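GCN5-related N-acetyltransferase (Brucella abortus, PDB 7N1L) probably transfers an acyl group, most likely acetyl, from an acyl-CoA donor to an amino group of its substrate. Local coordinates at residues A[120-123]-A[124-128]. Numbering follows the deposited sequence.
Sequences IAKA and LIDVL
Lys122 and Asp126 form an i to i+4 salt bridge on the outer side of helix 120-129, the helix that follows strand 101-111 in this GNAT fold. In the GNAT family the turn leading into this helix characteristically holds the pyrophosphate of acetyl-CoA. Lysine suits the exposed position because its long chain can reach a full turn onward. From CB, its CG lies anti to the backbone N (chi1 154°); the bend at chi2 then turns Lys122 CD to 3.6 Å from Asp126 OD1, so methylene groups pass beside the carboxylate before the charge arrives. CE continues nearly extended beside both oxygens, and the bend at chi4 brings Lys122 NZ to Asp126 OD2, on its syn lone pair, in a salt-bridge contact modelled very short at 2.5 Å. Asp126, with its shorter arm, holds its carboxylate back over the preceding turn, Asp126 CG standing 3.2 Å from Lys122 O. Beneath this pair run the i to i+4 hydrogen bonds of the alpha helix: Asp126 N donates to Lys122 O at 2.9 Å, and Val127 N to Ala123 O at 3.1 Å. The inner side is apolar. Ile120 and Leu124, one turn apart, meet loosely through CG2 and CD1 and both pack on Ala79 of strand 74-81, while Ile125 lies against Leu154 and Ile158 of helix 150-158 and Ile169 of the second subunit. Ala121, with its single methyl, touches both Val111 and Leu154. Ile125 CG1, set beside the backbone N (chi1 -63°), lies 3.6 Å from Ala121 O, the same oxygen that accepts the hydrogen bond from Ile125 N.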
# COMPACT_ATOMS: atom_id res chain seq x y z
N ILE A 120 12.80 19.75 5.30
CA ILE A 120 11.45 19.78 4.73
C ILE A 120 10.82 18.38 4.68
O ILE A 120 9.65 18.21 5.03
CB ILE A 120 11.48 20.46 3.35
CG1 ILE A 120 11.79 21.97 3.51
CG2 ILE A 120 10.14 20.27 2.63
CD1 ILE A 120 12.07 22.68 2.22
N ALA A 121 11.58 17.36 4.27
CA ALA A 121 11.01 16.02 4.17
C ALA A 121 10.51 15.54 5.53
O ALA A 121 9.40 15.02 5.65
CB ALA A 121 12.04 15.05 3.58
N LYS A 122 11.31 15.74 6.58
CA LYS A 122 10.86 15.41 7.93
C LYS A 122 9.63 16.22 8.32
O LYS A 122 8.75 15.72 9.02
CB LYS A 122 12.01 15.63 8.91
CG LYS A 122 11.59 15.95 10.34
CD LYS A 122 11.29 14.67 11.10
CE LYS A 122 11.51 14.82 12.61
NZ LYS A 122 10.74 15.95 13.24
N ALA A 123 9.57 17.50 7.91
CA ALA A 123 8.38 18.28 8.23
C ALA A 123 7.13 17.67 7.57
O ALA A 123 6.06 17.64 8.18
CB ALA A 123 8.58 19.74 7.82
N LEU A 124 7.26 17.15 6.35
CA LEU A 124 6.15 16.50 5.67
C LEU A 124 5.69 15.24 6.40
O LEU A 124 4.48 14.96 6.47
CB LEU A 124 6.53 16.18 4.22
CG LEU A 124 6.60 17.37 3.23
CD1 LEU A 124 7.35 16.98 1.95
CD2 LEU A 124 5.17 17.92 2.91
N ILE A 125 6.63 14.40 6.85
CA ILE A 125 6.25 13.20 7.57
C ILE A 125 5.62 13.56 8.92
O ILE A 125 4.65 12.93 9.35
CB ILE A 125 7.45 12.25 7.73
CG1 ILE A 125 7.95 11.77 6.36
CG2 ILE A 125 7.03 11.04 8.53
CD1 ILE A 125 6.93 10.92 5.60
N ASP A 126 6.14 14.61 9.57
CA ASP A 126 5.59 15.05 10.86
C ASP A 126 4.12 15.45 10.72
O ASP A 126 3.30 15.10 11.57
CB ASP A 126 6.39 16.23 11.43
CG ASP A 126 7.69 15.81 12.09
OD1 ASP A 126 7.94 14.62 12.28
OD2 ASP A 126 8.47 16.70 12.49
N VAL A 127 3.80 16.24 9.70
CA VAL A 127 2.41 16.64 9.46
C VAL A 127 1.54 15.42 9.20
O VAL A 127 0.42 15.30 9.72
CB VAL A 127 2.32 17.65 8.31
CG1 VAL A 127 0.86 17.81 7.85
CG2 VAL A 127 2.91 19.00 8.71
N LEU A 128 2.05 14.49 8.40
CA LEU A 128 1.31 13.27 8.13
C LEU A 128 1.08 12.46 9.40
O LEU A 128 -0.03 11.94 9.63
CB LEU A 128 2.08 12.43 7.12
CG LEU A 128 1.29 11.33 6.45
CD1 LEU A 128 -0.07 11.83 5.84
CD2 LEU A 128 2.20 10.70 5.44